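Local coordinates for protein formyltransferase (Francisella tularensis subsp. tularensis, PDB 4NV1) that belongs to the formyltransferase family and holds dTDP-4-amino-4,6-dideoxyglucose in a pocket at the C-terminal ends of the central parallel strands of a mixed beta sheet, at residues F7-N12 with C74-L79; C35-Q40 with I52-M57; Y68-S73 with L89-H94. One frame throughout, in Å; residues are numbered along the deposited sequence.

Contact 1 of 3, residues F7-N12 with C74-L79; sequences FVVTDN and CHSKQL. With 0FX (dTDP-4-amino-4,6-dideoxyglucose), chain I.
Thr10 and Cys74 meet where the neighbouring parallel strands 4-9 and 70-74 end and their loops turn into the ligand pocket, the usual place for a binding site in a Rossmann-like alpha/beta sheet. The packed part is polar and backbone-rich. Cys74 N gives a nearly straight bond to Val9 O (2.9 Å, N-H...O 168°), and the next residue, Thr10, donates from OG1 to Cys74 O at 2.6 Å. The same hydroxyl accepts from Asn12 N (2.9 Å), closing an ST turn. A threonine suits this spot because its hydroxyl can give and receive at once, and chi1 of -173°, with OG1 beside the carbonyl carbon, lets it do both. Asp11 N follows by bonding to His75 O. The Asp11 carboxylate takes Lys77 N on the anti lone pair of OD2, at a doubtfully short 2.5 Å, while its OD1 holds Ser36 N.

The looser side is that of Asn12 and Lys77. Asn12, at the N-cap of helix 13-24, accepts from Ile15 N through OD1, leaving ND2 a weak bond to O3P of the ligand at 3.4 Å. The exposed Lys77 crosses the Asp11 side chain at about a right angle, then bends at chi4 (-47°) so that NZ meets O2G at 3.2 Å. His75 forms a buried wall of the pocket: with NE2 bonded to Glu158 OE1, it donates from ND1, at the ring edge, to the ligand's phosphate oxygen O4P at 2.9 Å.

Contact 2 of 3, residues C35-Q40 with I52-M57; sequences CSFKSQ and IKPIDM
With CG of Phe37 anti to its carbonyl carbon (chi1 -85°), the ring is carried back over Pro54, while Cys35, its SG between the backbone N and the carbonyl carbon (chi1 71°), swings the sulfur toward the same proline. Pro54 CB lies over one face of the Phe37 ring, 3.6 Å from its centroid, in a CH-pi contact offset toward the rim; the two side chains cross at about a right angle. Cys35 SG rests 3.8 Å from Pro54 CD, and Cys35 CB packs on Ile52 CD1 at 3.5 Å. Proline suits the place because its CB-H can be set over the aromatic face, and a small cysteine fits beside it.

The backbone pairing is sparse: strand 53-54 is short and weakly bonded. Cys35 N donates to Lys53 O (3.1 Å), approaching from 58° above the carbonyl plane. Pro54 CA-H also points at Cys35 O (CA to O 3.3 Å). Proline's missing N-H costs this pairing nothing, since its nitrogen is turned from strand 29-35. A water joins Phe37 N to Ile55 O, accepting from the first and donating to the second.

Strand 53-54 flanks strand 29-35 at the mixed sheet's margin: Ile47 of helix 44-48 packs on Ile52 and Pro54, Tyr33 also touches Ile52, and Asp56 caps helix 57-60 by bonding Lys59 N.

Contact 3 of 3, residues Y68-S73 with L89-H94; sequences YDLGFS and LCINIH
Phe72 lays its ring alongside Ile91, the two side chains pointing the same way, with ring atom CD2 3.8 Å from Ile91 CB. Ile91 O sits at the ring edge near its plane, and Ile93 brings its CD1 end to 3.5 Å from Phe72 CD2 along an oblique path. Leu70 stands beside Leu89 on this same apolar face, its CD1 4.1 Å from Leu89 CG. These branched and aromatic chains suit a face covered by helix 147-170, where Phe162 meets the Phe72 ring edge-to-face and Ile169 touches both Leu70 and Ile91.

The strands belong to a beta-alpha-beta unit, 70-74 and 89-94 running parallel with helix 82-87 between them along the chain. Bonds alternate from strand to strand: Gly71 N to Leu89 O (2.8 Å), Ile91 N to Gly71 O, Ser73 N to Ile91 O and Ile93 N to Ser73 O. Cys90 points its side chain to the other face, beside Gly71, which has none.

On that face Ser73 and Asn92 bring polar groups together. Ser73 O takes a second donor, Asn92 ND2, at 3.0 Å; the carbonyl oxygen lies in the Asn92 amide plane, but the nitrogen stands 62° out of the carbonyl plane. A water sits 2.5 Å from Ser73 OG and bonds weakly to Asn92 ND2.

All three contacts belong to one mixed sheet, but at different depths. Contact 3 is the buried one, two neighbouring parallel strands joined by regular backbone bonds beneath the apolar side of helix 147-170. Contact 1 takes up where strand 70-74 ends, at Cys74, and strand 4-9 pairs with the other edge of strand 70-74 through Val9 N and Phe7 O to Phe72. Although nearest the chain's centre, contact 1 is only partly buried, its polar loops opening to the ligand. Contact 2 lies farthest out, at the sheet's margin, where a CH-pi contact and a water take over from dense strand bonding. Gln78 of contact 1 bridges to it, its amide bonding Ile55 O and Met57 N, whereas contacts 2 and 3 do not touch.

Contact 1 of 3, residues F7-N12 with C74-L79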
loop_
_atom_site.group_PDB
_atom_site.type_symbol
_atom_site.label_atom_id
_atom_site.label_comp_id
_atom_site.label_asym_id
_atom_site.label_seq_id
_atom_site.Cartn_x
_atom_site.Cartn_y
_atom_site.Cartn_z
ATOM N N PHE A 7 18.942 35.397 -11.359
ATOM C CA PHE A 7 19.364 34.139 -10.754
ATOM C C PHE A 7 18.165 33.316 -10.267
ATOM O O PHE A 7 17.151 33.833 -9.765
ATOM C CB PHE A 7 20.419 34.340 -9.670
ATOM C CG PHE A 7 19.910 34.908 -8.386
ATOM C CD1 PHE A 7 19.785 36.276 -8.202
ATOM C CD2 PHE A 7 19.593 34.084 -7.331
ATOM C CE1 PHE A 7 19.335 36.836 -7.019
ATOM C CE2 PHE A 7 19.127 34.624 -6.144
ATOM C CZ PHE A 7 19.002 35.995 -5.979
ATOM N N VAL A 8 18.333 32.004 -10.377
ATOM C CA VAL A 8 17.335 31.017 -10.036
ATOM C C VAL A 8 18.034 29.988 -9.204
ATOM O O VAL A 8 18.943 29.343 -9.688
ATOM C CB VAL A 8 16.833 30.382 -11.316
ATOM C CG1 VAL A 8 15.993 29.123 -11.068
ATOM C CG2 VAL A 8 16.099 31.429 -12.111
ATOM N N VAL A 9 17.600 29.879 -7.960
ATOM C CA VAL A 9 17.985 28.838 -7.048
ATOM C C VAL A 9 16.962 27.701 -6.898
ATOM O O VAL A 9 15.782 27.935 -6.561
ATOM C CB VAL A 9 18.170 29.464 -5.708
ATOM C CG1 VAL A 9 18.916 28.493 -4.821
ATOM C CG2 VAL A 9 18.880 30.793 -5.858
ATOM N N THR A 10 17.396 26.481 -7.214
ATOM C CA THR A 10 16.583 25.277 -7.027
ATOM C C THR A 10 17.408 24.025 -6.767
ATOM O O THR A 10 18.529 23.892 -7.305
ATOM C CB THR A 10 15.775 24.943 -8.280
ATOM O OG1 THR A 10 14.887 23.855 -7.992
ATOM C CG2 THR A 10 16.662 24.587 -9.434
ATOM N N ASP A 11 16.839 23.125 -5.960
ATOM C CA ASP A 11 17.355 21.786 -5.868
ATOM C C ASP A 11 16.435 20.750 -6.491
ATOM O O ASP A 11 16.485 19.605 -6.079
ATOM C CB ASP A 11 17.625 21.493 -4.408
ATOM C CG ASP A 11 18.741 22.369 -3.901
ATOM O OD1 ASP A 11 19.828 22.209 -4.454
ATOM O OD2 ASP A 11 18.542 23.261 -3.050
ATOM N N ASN A 12 15.661 21.095 -7.515
ATOM C CA ASN A 12 14.751 20.121 -8.128
ATOM C C ASN A 12 15.002 19.997 -9.585
ATOM O O ASN A 12 14.956 21.004 -10.268
ATOM C CB ASN A 12 13.300 20.596 -8.078
ATOM C CG ASN A 12 12.306 19.537 -8.541
ATOM O OD1 ASN A 12 12.042 19.328 -9.729
ATOM N ND2 ASN A 12 11.705 18.900 -7.567
ATOM N N CYS A 74 12.972 28.272 -6.185
ATOM C CA CYS A 74 11.893 27.304 -6.383
ATOM C C CYS A 74 12.380 25.929 -6.002
ATOM O O CYS A 74 13.229 25.358 -6.701
ATOM C CB CYS A 74 11.388 27.347 -7.826
ATOM S SG CYS A 74 9.925 26.300 -8.098
ATOM N N HIS A 75 11.904 25.471 -4.853
ATOM C CA HIS A 75 12.179 24.111 -4.354
ATOM C C HIS A 75 13.684 24.027 -4.055
ATOM O O HIS A 75 14.409 23.307 -4.683
ATOM C CB HIS A 75 11.762 23.052 -5.353
ATOM C CG HIS A 75 10.292 22.779 -5.348
ATOM N ND1 HIS A 75 9.728 21.780 -4.579
ATOM C CD2 HIS A 75 9.276 23.351 -6.033
ATOM C CE1 HIS A 75 8.435 21.727 -4.814
ATOM N NE2 HIS A 75 8.141 22.653 -5.709
ATOM N N SER A 76 14.111 24.866 -3.140
ATOM C CA SER A 76 15.486 25.261 -3.015
ATOM C C SER A 76 15.673 24.736 -1.636
ATOM O O SER A 76 14.877 25.149 -0.780
ATOM C CB SER A 76 15.607 26.788 -2.912
ATOM O OG SER A 76 16.754 27.212 -2.174
ATOM N N LYS A 77 16.739 23.969 -1.400
ATOM C CA LYS A 77 17.066 23.593 -0.012
ATOM C C LYS A 77 17.348 24.765 0.942
ATOM O O LYS A 77 17.309 24.588 2.164
ATOM C CB LYS A 77 18.230 22.590 0.032
ATOM C CG LYS A 77 17.960 21.245 -0.636
ATOM C CD LYS A 77 19.245 20.420 -0.746
ATOM C CE LYS A 77 19.076 19.018 -1.316
ATOM N NZ LYS A 77 17.933 18.300 -0.684
ATOM N N GLN A 78 17.686 25.952 0.437
ATOM C CA GLN A 78 18.225 27.018 1.318
ATOM C C GLN A 78 17.417 28.309 1.347
ATOM O O GLN A 78 16.805 28.666 0.342
ATOM C CB GLN A 78 19.640 27.445 0.884
ATOM C CG GLN A 78 20.472 26.375 0.194
ATOM C CD GLN A 78 21.865 26.817 -0.226
ATOM O OE1 GLN A 78 22.589 27.501 0.514
ATOM N NE2 GLN A 78 22.246 26.430 -1.426
ATOM N N LEU A 79 17.509 29.023 2.463
ATOM C CA LEU A 79 16.888 30.334 2.634
ATOM C C LEU A 79 17.843 31.493 2.354
ATOM O O LEU A 79 19.034 31.470 2.718
ATOM C CB LEU A 79 16.427 30.491 4.068
ATOM C CG LEU A 79 15.583 29.294 4.532
ATOM C CD1 LEU A 79 15.601 29.204 6.053
ATOM C CD2 LEU A 79 14.181 29.374 3.937
HETATM O O4P 0FX I . 10.404 19.951 -2.378
HETATM P P2 0FX I . 11.782 19.409 -2.837
HETATM O O3P 0FX I . 12.167 18.945 -4.226
HETATM O O1G 0FX I . 12.948 19.853 -1.850
HETATM C C1G 0FX I . 13.369 21.195 -1.773
HETATM C C2G 0FX I . 14.381 21.084 -0.644
HETATM O O2G 0FX I . 15.191 19.911 -0.773
HETATM C C3G 0FX I . 13.703 21.044 0.711
HETATM O O3G 0FX I . 14.816 21.147 1.625
HETATM C C4G 0FX I . 12.686 22.201 0.785
HETATM N N4A 0FX I . 12.050 22.311 2.090
HETATM C C5G 0FX I . 11.611 22.118 -0.305
HETATM C C6G 0FX I . 10.658 23.306 -0.243
HETATM O O5G 0FX I . 12.288 22.113 -1.563
HETATM O OPP 0FX I . 12.151 17.895 -2.501
HETATM P P 0FX I . 12.007 16.953 -1.238
HETATM O O1P 0FX I . 12.981 17.195 -0.103
HETATM O O2P 0FX I . 11.905 15.731 -2.143
HETATM O O5 0FX I . 10.491 16.993 -0.688
HETATM C C5 0FX I . 9.444 16.714 -1.625
HETATM C C4 0FX I . 8.308 15.934 -0.988
HETATM O O4 0FX I . 8.715 14.593 -0.785
HETATM C C3 0FX I . 7.851 16.404 0.360
HETATM O O3 0FX I . 6.752 17.324 0.283
HETATM C C2 0FX I . 7.274 15.137 0.993
HETATM C C1 0FX I . 8.140 14.039 0.376
HETATM N N11 0FX I . 9.096 13.548 1.374
HETATM C C61 0FX I . 10.321 14.108 1.459
HETATM C C51 0FX I . 11.215 13.662 2.409
HETATM C C5A 0FX I . 12.598 14.234 2.642
HETATM C C21 0FX I . 8.735 12.534 2.187
HETATM O O21 0FX I . 7.536 11.924 2.093
HETATM N N31 0FX I . 9.578 12.020 3.089
HETATM C C41 0FX I . 10.795 12.598 3.171
HETATM O O41 0FX I . 11.683 12.197 4.073
#

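Contact 2 of 3, residues C35-Q40 with I52-M57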
loop_
_atom_site.group_PDB
_atom_site.type_symbol
_atom_site.label_atom_id
_atom_site.label_comp_id
_atom_site.label_asym_id
_atom_site.label_seq_id
_atom_site.Cartn_x
_atom_site.Cartn_y
_atom_site.Cartn_z
ATOM N N CYS A 35 22.279 25.821 -7.268
ATOM C CA CYS A 35 21.706 24.757 -6.475
ATOM C C CYS A 35 22.503 24.669 -5.188
ATOM O O CYS A 35 23.327 25.532 -4.897
ATOM C CB CYS A 35 21.814 23.469 -7.266
ATOM S SG CYS A 35 23.498 22.837 -7.409
ATOM N N SER A 36 22.238 23.657 -4.378
ATOM C CA SER A 36 22.922 23.566 -3.100
ATOM C C SER A 36 24.015 22.485 -3.168
ATOM O O SER A 36 24.120 21.710 -4.143
ATOM C CB SER A 36 21.922 23.333 -1.960
ATOM O OG SER A 36 22.457 22.466 -0.975
ATOM N N PHE A 37 24.839 22.489 -2.129
ATOM C CA PHE A 37 26.026 21.625 -2.052
ATOM C C PHE A 37 25.563 20.209 -1.769
ATOM O O PHE A 37 26.002 19.286 -2.467
ATOM C CB PHE A 37 27.068 22.147 -1.046
ATOM C CG PHE A 37 28.007 23.181 -1.633
ATOM C CD1 PHE A 37 28.897 22.836 -2.644
ATOM C CD2 PHE A 37 27.999 24.499 -1.183
ATOM C CE1 PHE A 37 29.773 23.766 -3.183
ATOM C CE2 PHE A 37 28.854 25.443 -1.727
ATOM C CZ PHE A 37 29.750 25.073 -2.723
ATOM N N LYS A 38 24.586 20.077 -0.866
ATOM C CA LYS A 38 23.907 18.798 -0.598
ATOM C C LYS A 38 23.426 18.122 -1.881
ATOM O O LYS A 38 23.058 16.939 -1.899
ATOM C CB LYS A 38 22.740 19.006 0.359
ATOM C CG LYS A 38 23.185 19.701 1.625
ATOM C CD LYS A 38 22.271 19.514 2.817
ATOM C CE LYS A 38 22.964 20.044 4.067
ATOM N NZ LYS A 38 22.111 20.074 5.291
ATOM N N SER A 39 23.503 18.871 -2.974
ATOM C CA SER A 39 22.837 18.505 -4.195
ATOM C C SER A 39 23.847 18.134 -5.295
ATOM O O SER A 39 23.447 17.918 -6.446
ATOM C CB SER A 39 21.878 19.663 -4.561
ATOM O OG SER A 39 21.150 19.426 -5.756
ATOM N N GLN A 40 25.129 17.985 -4.936
ATOM C CA GLN A 40 26.230 17.777 -5.909
ATOM C C GLN A 40 26.058 16.561 -6.842
ATOM O O GLN A 40 26.476 16.549 -8.010
ATOM C CB GLN A 40 27.545 17.648 -5.135
ATOM C CG GLN A 40 28.814 17.815 -5.972
ATOM C CD GLN A 40 29.530 19.157 -5.816
ATOM O OE1 GLN A 40 30.047 19.718 -6.798
ATOM N NE2 GLN A 40 29.581 19.673 -4.583
ATOM N N ILE A 52 24.208 24.422 -14.026
ATOM C CA ILE A 52 23.968 24.890 -12.667
ATOM C C ILE A 52 25.234 24.887 -11.787
ATOM O O ILE A 52 26.240 24.296 -12.134
ATOM C CB ILE A 52 22.827 24.084 -12.033
ATOM C CG1 ILE A 52 22.098 24.889 -10.945
ATOM C CG2 ILE A 52 23.332 22.783 -11.427
ATOM C CD1 ILE A 52 20.776 24.276 -10.510
ATOM N N LYS A 53 25.206 25.585 -10.657
ATOM C CA LYS A 53 26.370 25.713 -9.819
ATOM C C LYS A 53 25.985 25.806 -8.357
ATOM O O LYS A 53 25.208 26.690 -8.013
ATOM C CB LYS A 53 27.082 27.024 -10.218
ATOM C CG LYS A 53 28.554 26.846 -10.544
ATOM C CD LYS A 53 29.087 27.891 -11.508
ATOM C CE LYS A 53 29.235 29.249 -10.831
ATOM N NZ LYS A 53 30.283 30.055 -11.523
ATOM N N PRO A 54 26.541 24.944 -7.483
ATOM C CA PRO A 54 26.372 25.022 -6.039
ATOM C C PRO A 54 26.661 26.386 -5.468
ATOM O O PRO A 54 27.415 27.131 -6.081
ATOM C CB PRO A 54 27.452 24.082 -5.495
ATOM C CG PRO A 54 28.013 23.368 -6.665
ATOM C CD PRO A 54 27.215 23.693 -7.879
ATOM N N ILE A 55 26.117 26.666 -4.285
ATOM C CA ILE A 55 26.367 27.904 -3.584
ATOM C C ILE A 55 25.899 27.723 -2.165
ATOM O O ILE A 55 24.890 27.061 -1.894
ATOM C CB ILE A 55 25.601 29.098 -4.214
ATOM C CG1 ILE A 55 25.940 30.417 -3.558
ATOM C CG2 ILE A 55 24.088 29.015 -4.042
ATOM C CD1 ILE A 55 25.677 31.577 -4.498
ATOM N N ASP A 56 26.607 28.375 -1.264
ATOM C CA ASP A 56 26.236 28.435 0.124
ATOM C C ASP A 56 25.549 29.779 0.235
ATOM O O ASP A 56 26.216 30.814 0.202
ATOM C CB ASP A 56 27.500 28.372 0.993
ATOM C CG ASP A 56 27.186 28.273 2.468
ATOM O OD1 ASP A 56 27.691 27.306 3.078
ATOM O OD2 ASP A 56 26.440 29.134 2.995
ATOM N N MET A 57 24.221 29.767 0.335
ATOM C CA MET A 57 23.497 31.015 0.395
ATOM C C MET A 57 23.711 31.606 1.769
ATOM O O MET A 57 23.661 32.833 1.907
ATOM C CB MET A 57 21.986 30.843 0.156
ATOM C CG MET A 57 21.611 30.457 -1.258
ATOM S SD MET A 57 21.842 31.716 -2.538
ATOM C CE MET A 57 21.008 33.081 -1.771
HETATM O O HOH W 1 24.731 24.574 -0.558
#

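Contact 3 of 3, residues Y68-S73 with L89-H94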
loop_
_atom_site.group_PDB
_atom_site.type_symbol
_atom_site.label_atom_id
_atom_site.label_comp_id
_atom_site.label_asym_id
_atom_site.label_seq_id
_atom_site.Cartn_x
_atom_site.Cartn_y
_atom_site.Cartn_z
ATOM N N TYR A 68 22.564 41.018 -10.062
ATOM C CA TYR A 68 21.333 40.524 -10.697
ATOM C C TYR A 68 20.182 41.527 -10.515
ATOM O O TYR A 68 20.185 42.268 -9.558
ATOM C CB TYR A 68 20.958 39.187 -10.065
ATOM C CG TYR A 68 21.987 38.127 -10.358
ATOM C CD1 TYR A 68 22.003 37.530 -11.597
ATOM C CD2 TYR A 68 22.974 37.786 -9.454
ATOM C CE1 TYR A 68 22.935 36.590 -11.911
ATOM C CE2 TYR A 68 23.913 36.805 -9.774
ATOM C CZ TYR A 68 23.892 36.249 -11.025
ATOM O OH TYR A 68 24.779 35.302 -11.497
ATOM N N ASP A 69 19.177 41.499 -11.366
ATOM C CA ASP A 69 18.002 42.377 -11.240
ATOM C C ASP A 69 16.833 41.705 -10.496
ATOM O O ASP A 69 15.863 42.331 -10.053
ATOM C CB ASP A 69 17.466 42.640 -12.632
ATOM C CG ASP A 69 18.339 43.549 -13.452
ATOM O OD1 ASP A 69 18.579 43.248 -14.654
ATOM O OD2 ASP A 69 18.802 44.551 -12.887
ATOM N N LEU A 70 16.865 40.387 -10.506
ATOM C CA LEU A 70 15.750 39.525 -10.154
ATOM C C LEU A 70 16.307 38.217 -9.648
ATOM O O LEU A 70 17.234 37.685 -10.241
ATOM C CB LEU A 70 14.944 39.318 -11.434
ATOM C CG LEU A 70 13.682 38.490 -11.471
ATOM C CD1 LEU A 70 12.806 38.955 -10.308
ATOM C CD2 LEU A 70 13.039 38.698 -12.840
ATOM N N GLY A 71 15.796 37.711 -8.545
ATOM C CA GLY A 71 16.039 36.346 -8.126
ATOM C C GLY A 71 14.786 35.501 -7.920
ATOM O O GLY A 71 13.721 36.013 -7.507
ATOM N N PHE A 72 14.924 34.217 -8.219
ATOM C CA PHE A 72 13.911 33.209 -7.946
ATOM C C PHE A 72 14.475 32.053 -7.141
ATOM O O PHE A 72 15.594 31.504 -7.409
ATOM C CB PHE A 72 13.363 32.623 -9.230
ATOM C CG PHE A 72 12.664 33.619 -10.105
ATOM C CD1 PHE A 72 13.192 33.987 -11.300
ATOM C CD2 PHE A 72 11.381 34.093 -9.752
ATOM C CE1 PHE A 72 12.559 34.889 -12.102
ATOM C CE2 PHE A 72 10.742 35.008 -10.560
ATOM C CZ PHE A 72 11.296 35.379 -11.746
ATOM N N SER A 73 13.645 31.675 -6.180
ATOM C CA SER A 73 13.775 30.426 -5.415
ATOM C C SER A 73 12.638 29.483 -5.780
ATOM O O SER A 73 11.440 29.831 -5.749
ATOM C CB SER A 73 13.783 30.684 -3.899
ATOM O OG SER A 73 13.892 29.443 -3.219
ATOM N N LEU A 89 14.863 42.231 -5.799
ATOM C CA LEU A 89 13.614 41.502 -5.864
ATOM C C LEU A 89 13.797 39.992 -5.999
ATOM O O LEU A 89 14.298 39.485 -7.005
ATOM C CB LEU A 89 12.831 42.052 -7.059
ATOM C CG LEU A 89 11.483 41.467 -7.412
ATOM C CD1 LEU A 89 10.619 41.511 -6.170
ATOM C CD2 LEU A 89 10.884 42.291 -8.550
ATOM N N CYS A 90 13.325 39.273 -4.998
ATOM C CA CYS A 90 13.449 37.813 -4.901
ATOM C C CYS A 90 12.005 37.281 -4.780
ATOM O O CYS A 90 11.176 37.775 -4.018
ATOM C CB CYS A 90 14.249 37.451 -3.650
ATOM S SG CYS A 90 15.926 38.107 -3.789
ATOM N N ILE A 91 11.707 36.325 -5.627
ATOM C CA ILE A 91 10.381 35.750 -5.706
ATOM C C ILE A 91 10.485 34.238 -5.524
ATOM O O ILE A 91 11.370 33.575 -6.057
ATOM C CB ILE A 91 9.737 36.190 -7.009
ATOM C CG1 ILE A 91 9.509 37.739 -6.918
ATOM C CG2 ILE A 91 8.556 35.318 -7.377
ATOM C CD1 ILE A 91 9.123 38.327 -8.249
ATOM N N ASN A 92 9.631 33.769 -4.637
ATOM C CA ASN A 92 9.540 32.357 -4.322
ATOM C C ASN A 92 8.363 31.707 -5.019
ATOM O O ASN A 92 7.260 32.241 -5.049
ATOM C CB ASN A 92 9.357 32.242 -2.825
ATOM C CG ASN A 92 9.517 30.813 -2.304
ATOM O OD1 ASN A 92 9.110 30.565 -1.211
ATOM N ND2 ASN A 92 10.186 29.929 -3.019
ATOM N N ILE A 93 8.593 30.517 -5.546
ATOM C CA ILE A 93 7.580 29.760 -6.219
ATOM C C ILE A 93 7.464 28.564 -5.309
ATOM O O ILE A 93 8.410 27.766 -5.183
ATOM C CB ILE A 93 8.031 29.435 -7.650
ATOM C CG1 ILE A 93 8.108 30.728 -8.482
ATOM C CG2 ILE A 93 7.080 28.476 -8.361
ATOM C CD1 ILE A 93 9.472 31.311 -8.694
ATOM N N HIS A 94 6.293 28.454 -4.681
ATOM C CA HIS A 94 6.118 27.671 -3.446
ATOM C C HIS A 94 5.006 26.610 -3.562
ATOM O O HIS A 94 3.863 26.967 -3.864
ATOM C CB HIS A 94 5.811 28.672 -2.322
ATOM C CG HIS A 94 5.447 28.064 -1.012
ATOM N ND1 HIS A 94 6.283 27.221 -0.302
ATOM C CD2 HIS A 94 4.338 28.222 -0.250
ATOM C CE1 HIS A 94 5.683 26.846 0.814
ATOM N NE2 HIS A 94 4.502 27.447 0.876
HETATM O O HOH W 2 15.690 43.940 -7.826
HETATM O O HOH W 3 12.267 27.718 -2.451
#